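Ectonucleoside triphosphate diphosphohydrolase 4 (PDB 6WG5) is a human member of the GDA1/CD39 family of nucleoside phosphatases, with an actin-like two-domain fold. Local coordinates at residues Ala285-Asn297 against Asp319-Asn333. Residues are numbered along the deposited sequence; the frame is centred on the assembly and turned at random.
Sequences AARQRYEDRIFAN and DPCLPLDIKDEIQQN. With NAG (2-acetamido-2-deoxy-beta-D-glucopyranose), chain B.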
loop_
_atom_site.group_PDB
_atom_site.type_symbol
_atom_site.label_atom_id
_atom_site.label_comp_id
_atom_site.label_asym_id
_atom_site.label_seq_id
_atom_site.Cartn_x
_atom_site.Cartn_y
_atom_site.Cartn_z
ATOM N N ALA A 285 7.437 8.087 -12.564
ATOM C CA ALA A 285 8.839 8.381 -12.282
ATOM C C ALA A 285 9.760 7.653 -13.253
ATOM O O ALA A 285 10.742 8.227 -13.738
ATOM C CB ALA A 285 9.182 8.001 -10.843
ATOM N N ALA A 286 9.462 6.384 -13.546
ATOM C CA ALA A 286 10.278 5.639 -14.497
ATOM C C ALA A 286 10.266 6.307 -15.865
ATOM O O ALA A 286 11.310 6.422 -16.517
ATOM C CB ALA A 286 9.787 4.196 -14.599
ATOM N N ARG A 287 9.092 6.756 -16.316
ATOM C CA ARG A 287 9.008 7.431 -17.606
ATOM C C ARG A 287 9.832 8.711 -17.607
ATOM O O ARG A 287 10.479 9.040 -18.608
ATOM C CB ARG A 287 7.546 7.727 -17.949
ATOM C CG ARG A 287 7.346 8.592 -19.195
ATOM C CD ARG A 287 7.755 7.871 -20.470
ATOM N NE ARG A 287 7.833 8.787 -21.604
ATOM C CZ ARG A 287 8.141 8.427 -22.847
ATOM N NH1 ARG A 287 8.395 7.157 -23.135
ATOM N NH2 ARG A 287 8.196 9.342 -23.808
ATOM N N GLN A 288 9.821 9.448 -16.496
ATOM C CA GLN A 288 10.597 10.681 -16.429
ATOM C C GLN A 288 12.092 10.389 -16.437
ATOM O O GLN A 288 12.862 11.079 -17.115
ATOM C CB GLN A 288 10.207 11.482 -15.185
ATOM C CG GLN A 288 10.889 12.839 -15.086
ATOM C CD GLN A 288 10.605 13.721 -16.290
ATOM O OE1 GLN A 288 9.452 14.041 -16.581
ATOM N NE2 GLN A 288 11.660 14.109 -17.001
ATOM N N ARG A 289 12.523 9.370 -15.690
ATOM C CA ARG A 289 13.928 8.981 -15.720
ATOM C C ARG A 289 14.335 8.528 -17.116
ATOM O O ARG A 289 15.467 8.768 -17.554
ATOM C CB ARG A 289 14.182 7.872 -14.699
ATOM C CG ARG A 289 13.943 8.289 -13.252
ATOM C CD ARG A 289 13.930 7.080 -12.338
ATOM N NE ARG A 289 15.115 6.258 -12.546
ATOM C CZ ARG A 289 15.184 4.955 -12.299
ATOM N NH1 ARG A 289 16.316 4.302 -12.527
ATOM N NH2 ARG A 289 14.128 4.300 -11.835
ATOM N N TYR A 290 13.418 7.872 -17.831
ATOM C CA TYR A 290 13.703 7.427 -19.190
ATOM C C TYR A 290 13.849 8.615 -20.133
ATOM O O TYR A 290 14.801 8.683 -20.920
ATOM C CB TYR A 290 12.594 6.481 -19.657
ATOM C CG TYR A 290 12.689 6.047 -21.102
ATOM C CD1 TYR A 290 13.728 5.239 -21.538
ATOM C CD2 TYR A 290 11.726 6.428 -22.025
ATOM C CE1 TYR A 290 13.814 4.835 -22.858
ATOM C CE2 TYR A 290 11.800 6.028 -23.343
ATOM C CZ TYR A 290 12.846 5.231 -23.754
ATOM O OH TYR A 290 12.928 4.833 -25.069
ATOM N N GLU A 291 12.920 9.571 -20.060
ATOM C CA GLU A 291 13.029 10.768 -20.887
ATOM C C GLU A 291 14.278 11.569 -20.547
ATOM O O GLU A 291 14.887 12.171 -21.438
ATOM C CB GLU A 291 11.779 11.635 -20.722
ATOM C CG GLU A 291 10.512 11.009 -21.297
ATOM C CD GLU A 291 9.281 11.879 -21.113
ATOM O OE1 GLU A 291 9.409 12.992 -20.559
ATOM O OE2 GLU A 291 8.182 11.450 -21.524
ATOM N N ASP A 292 14.677 11.585 -19.273
ATOM C CA ASP A 292 15.884 12.307 -18.885
ATOM C C ASP A 292 17.107 11.770 -19.615
ATOM O O ASP A 292 17.986 12.542 -20.013
ATOM C CB ASP A 292 16.091 12.221 -17.372
ATOM C CG ASP A 292 15.153 13.129 -16.599
ATOM O OD1 ASP A 292 14.605 14.079 -17.198
ATOM O OD2 ASP A 292 14.974 12.898 -15.383
ATOM N N ARG A 293 17.188 10.450 -19.799
ATOM C CA ARG A 293 18.361 9.881 -20.451
ATOM C C ARG A 293 18.311 10.092 -21.961
ATOM O O ARG A 293 19.352 10.299 -22.593
ATOM C CB ARG A 293 18.496 8.392 -20.122
ATOM C CG ARG A 293 19.936 7.898 -20.203
ATOM C CD ARG A 293 20.051 6.385 -20.128
ATOM N NE ARG A 293 20.086 5.887 -18.754
ATOM C CZ ARG A 293 20.254 4.607 -18.426
ATOM N NH1 ARG A 293 20.402 3.689 -19.376
ATOM N NH2 ARG A 293 20.274 4.241 -17.150
ATOM N N ILE A 294 17.117 10.037 -22.556
ATOM C CA ILE A 294 16.976 10.404 -23.963
ATOM C C ILE A 294 17.470 11.825 -24.177
ATOM O O ILE A 294 18.216 12.112 -25.123
ATOM C CB ILE A 294 15.514 10.246 -24.419
ATOM C CG1 ILE A 294 15.119 8.769 -24.440
ATOM C CG2 ILE A 294 15.306 10.878 -25.803
ATOM C CD1 ILE A 294 13.651 8.538 -24.740
ATOM N N PHE A 295 17.055 12.741 -23.301
ATOM C CA PHE A 295 17.469 14.133 -23.427
ATOM C C PHE A 295 18.979 14.268 -23.267
ATOM O O PHE A 295 19.644 14.936 -24.067
ATOM C CB PHE A 295 16.740 14.990 -22.393
ATOM C CG PHE A 295 17.044 16.450 -22.507
ATOM C CD1 PHE A 295 18.096 17.011 -21.804
ATOM C CD2 PHE A 295 16.288 17.262 -23.335
ATOM C CE1 PHE A 295 18.385 18.355 -21.917
ATOM C CE2 PHE A 295 16.571 18.608 -23.455
ATOM C CZ PHE A 295 17.622 19.156 -22.746
ATOM N N ALA A 296 19.538 13.633 -22.236
ATOM C CA ALA A 296 20.969 13.758 -21.981
ATOM C C ALA A 296 21.791 13.144 -23.106
ATOM O O ALA A 296 22.857 13.664 -23.454
ATOM C CB ALA A 296 21.320 13.103 -20.647
ATOM N N ASN A 297 21.317 12.042 -23.685
ATOM C CA ASN A 297 22.078 11.326 -24.700
ATOM C C ASN A 297 22.024 11.986 -26.071
ATOM O O ASN A 297 22.577 11.431 -27.026
ATOM C CB ASN A 297 21.580 9.882 -24.808
ATOM C CG ASN A 297 22.073 9.011 -23.670
ATOM O OD1 ASN A 297 23.041 9.350 -22.990
ATOM N ND2 ASN A 297 21.416 7.878 -23.463
ATOM N N ASP A 319 10.845 6.440 -30.298
ATOM C CA ASP A 319 10.668 5.879 -28.969
ATOM C C ASP A 319 9.774 4.652 -29.055
ATOM O O ASP A 319 8.579 4.792 -29.354
ATOM C CB ASP A 319 10.055 6.918 -28.034
ATOM C CG ASP A 319 9.972 6.435 -26.598
ATOM O OD1 ASP A 319 9.314 7.115 -25.781
ATOM O OD2 ASP A 319 10.562 5.376 -26.290
ATOM N N PRO A 320 10.286 3.441 -28.808
ATOM C CA PRO A 320 9.414 2.257 -28.847
ATOM C C PRO A 320 8.424 2.201 -27.700
ATOM O O PRO A 320 7.469 1.415 -27.769
ATOM C CB PRO A 320 10.407 1.093 -28.775
ATOM C CG PRO A 320 11.563 1.646 -28.012
ATOM C CD PRO A 320 11.664 3.094 -28.412
ATOM N N CYS A 321 8.619 3.005 -26.658
ATOM C CA CYS A 321 7.746 3.023 -25.496
ATOM C C CYS A 321 6.561 3.966 -25.661
ATOM O O CYS A 321 5.847 4.219 -24.685
ATOM C CB CYS A 321 8.549 3.412 -24.254
ATOM S SG CYS A 321 9.801 2.196 -23.786
ATOM N N LEU A 322 6.338 4.495 -26.863
ATOM C CA LEU A 322 5.190 5.343 -27.130
ATOM C C LEU A 322 4.301 4.702 -28.188
ATOM O O LEU A 322 4.786 3.938 -29.029
ATOM C CB LEU A 322 5.617 6.739 -27.606
ATOM C CG LEU A 322 6.121 7.693 -26.522
ATOM C CD1 LEU A 322 6.708 8.945 -27.152
ATOM C CD2 LEU A 322 5.003 8.061 -25.551
ATOM N N PRO A 323 2.998 4.990 -28.172
ATOM C CA PRO A 323 2.110 4.424 -29.193
ATOM C C PRO A 323 2.582 4.771 -30.598
ATOM O O PRO A 323 3.232 5.793 -30.825
ATOM C CB PRO A 323 0.755 5.070 -28.885
ATOM C CG PRO A 323 0.838 5.491 -27.470
ATOM C CD PRO A 323 2.270 5.831 -27.209
ATOM N N LEU A 324 2.236 3.906 -31.545
ATOM C CA LEU A 324 2.675 4.087 -32.921
ATOM C C LEU A 324 2.193 5.423 -33.477
ATOM O O LEU A 324 1.002 5.744 -33.414
ATOM C CB LEU A 324 2.157 2.938 -33.786
ATOM C CG LEU A 324 2.530 2.981 -35.269
ATOM C CD1 LEU A 324 4.012 2.697 -35.465
ATOM C CD2 LEU A 324 1.687 1.985 -36.041
ATOM N N ASP A 325 3.131 6.200 -34.018
ATOM C CA ASP A 325 2.891 7.435 -34.773
ATOM C C ASP A 325 2.505 8.622 -33.902
ATOM O O ASP A 325 2.183 9.689 -34.451
ATOM C CB ASP A 325 1.813 7.258 -35.849
ATOM C CG ASP A 325 2.285 6.409 -37.015
ATOM O OD1 ASP A 325 3.514 6.276 -37.200
ATOM O OD2 ASP A 325 1.425 5.883 -37.753
ATOM N N ILE A 326 2.521 8.493 -32.574
ATOM C CA ILE A 326 2.310 9.657 -31.724
ATOM C C ILE A 326 3.539 10.555 -31.793
ATOM O O ILE A 326 4.679 10.085 -31.902
ATOM C CB ILE A 326 2.016 9.250 -30.269
ATOM C CG1 ILE A 326 1.505 10.458 -29.479
ATOM C CG2 ILE A 326 3.271 8.693 -29.599
ATOM C CD1 ILE A 326 1.053 10.134 -28.065
ATOM N N LYS A 327 3.310 11.860 -31.721
ATOM C CA LYS A 327 4.384 12.843 -31.705
ATOM C C LYS A 327 4.434 13.487 -30.326
ATOM O O LYS A 327 3.455 14.093 -29.881
ATOM C CB LYS A 327 4.182 13.884 -32.805
ATOM C CG LYS A 327 4.251 13.275 -34.200
ATOM C CD LYS A 327 3.965 14.284 -35.296
ATOM C CE LYS A 327 3.980 13.610 -36.660
ATOM N NZ LYS A 327 3.918 14.587 -37.783
ATOM N N ASP A 328 5.570 13.332 -29.650
ATOM C CA ASP A 328 5.790 13.854 -28.310
ATOM C C ASP A 328 7.086 14.650 -28.318
ATOM O O ASP A 328 7.869 14.589 -29.271
ATOM C CB ASP A 328 5.846 12.716 -27.276
ATOM C CG ASP A 328 5.759 13.214 -25.843
ATOM O OD1 ASP A 328 5.169 14.293 -25.619
ATOM O OD2 ASP A 328 6.276 12.520 -24.939
ATOM N N GLU A 329 7.317 15.409 -27.250
ATOM C CA GLU A 329 8.529 16.207 -27.161
ATOM C C GLU A 329 8.961 16.331 -25.707
ATOM O O GLU A 329 8.134 16.319 -24.792
ATOM C CB GLU A 329 8.328 17.595 -27.783
ATOM C CG GLU A 329 7.287 18.453 -27.088
ATOM C CD GLU A 329 6.880 19.657 -27.918
ATOM O OE1 GLU A 329 6.860 19.544 -29.162
ATOM O OE2 GLU A 329 6.582 20.717 -27.327
ATOM N N ILE A 330 10.274 16.440 -25.513
ATOM C CA ILE A 330 10.886 16.613 -24.200
ATOM C C ILE A 330 11.441 18.027 -24.126
ATOM O O ILE A 330 12.230 18.432 -24.986
ATOM C CB ILE A 330 12.000 15.582 -23.953
ATOM C CG1 ILE A 330 11.463 14.159 -24.120
ATOM C CG2 ILE A 330 12.600 15.768 -22.563
ATOM C CD1 ILE A 330 12.546 13.103 -24.150
ATOM N N GLN A 331 11.034 18.771 -23.103
ATOM C CA GLN A 331 11.501 20.133 -22.881
ATOM C C GLN A 331 12.272 20.184 -21.573
ATOM O O GLN A 331 11.755 19.776 -20.528
ATOM C CB GLN A 331 10.331 21.117 -22.857
ATOM C CG GLN A 331 9.863 21.515 -24.245
ATOM C CD GLN A 331 8.367 21.736 -24.321
ATOM O OE1 GLN A 331 7.719 22.051 -23.322
ATOM N NE2 GLN A 331 7.808 21.562 -25.513
ATOM N N GLN A 332 13.503 20.685 -21.634
ATOM C CA GLN A 332 14.405 20.619 -20.492
ATOM C C GLN A 332 15.545 21.598 -20.721
ATOM O O GLN A 332 16.209 21.542 -21.762
ATOM C CB GLN A 332 14.927 19.186 -20.317
ATOM C CG GLN A 332 15.509 18.863 -18.957
ATOM C CD GLN A 332 15.610 17.364 -18.729
ATOM O OE1 GLN A 332 14.651 16.625 -18.957
ATOM N NE2 GLN A 332 16.776 16.908 -18.290
ATOM N N ASN A 333 15.761 22.496 -19.760
ATOM C CA ASN A 333 16.800 23.523 -19.858
ATOM C C ASN A 333 16.561 24.452 -21.044
ATOM O O ASN A 333 17.508 24.972 -21.640
ATOM C CB ASN A 333 18.195 22.898 -19.956
ATOM C CG ASN A 333 18.521 22.006 -18.773
ATOM O OD1 ASN A 333 18.026 22.219 -17.666
ATOM N ND2 ASN A 333 19.361 21.003 -19.003
HETATM C C1 NAG B . 19.669 4.286 -10.295
HETATM C C2 NAG B . 19.241 5.419 -9.357
HETATM C C3 NAG B . 19.991 6.709 -9.692
HETATM C C4 NAG B . 21.493 6.473 -9.784
HETATM C C5 NAG B . 21.786 5.309 -10.719
HETATM C C6 NAG B . 23.248 4.931 -10.761
HETATM C C7 NAG B . 16.982 5.542 -8.392
HETATM C C8 NAG B . 15.536 5.825 -8.669
HETATM N N2 NAG B . 17.806 5.640 -9.440
HETATM O O3 NAG B . 19.716 7.679 -8.687
HETATM O O4 NAG B . 22.121 7.635 -10.316
HETATM O O5 NAG B . 21.079 4.150 -10.268
HETATM O O6 NAG B . 23.432 3.662 -11.374
HETATM O O7 NAG B . 17.383 5.237 -7.274
HETATM O O HOH W 1 7.401 14.959 -21.706
#
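R287 and Y290, one turn apart on helix 285-296, share the carboxylate of D319, one oxygen each. R287 meets OD1 end-on in a salt bridge: its NH1 lies 2.8 Å from D319 OD1, on the syn lone pair, and its NH2 bonds the same atom almost along the C-O axis. Guanidinium and carboxylate are nearly coplanar, 23° apart. Y290 OH donates to D319 OD2 at 2.7 Å, from above the carboxylate plane. The backbone N of C321 reaches that oxygen from the opposite face, closing an Asx turn, so four hydrogen bonds fix the carboxylate. The R287 chain, bent at chi2 (68°), also brings NE within 2.7 Å of E291 OE2, a salt bridge along the helix. D328 OD2 completes the network through a long contact to R287 NH2, while K440 pairs with the other D328 oxygen; together these cations probably ease the proximity of E291 and D328. L322 CD2 lies over one face of the guanidinium, and C321 SG stands obliquely to the Y290 ring, 4.7 Å from its centroid. Farther along, I330 CD1 packs on E291 CB (3.8 Å) and I294 CG2. F295 turns one ring face to Q332 CB in a CH-pi contact, 3.6 Å from the centroid. Strand 327-332 is an outermost strand of a three-stranded sheet, and its axis crosses that of helix 285-296 at -78°. R287 and F295 also touch the sheet's central strand 335-341, helix 436-456 packs against A286 and R287, and the C321-C348 disulfide ties the turn to helix 345-352.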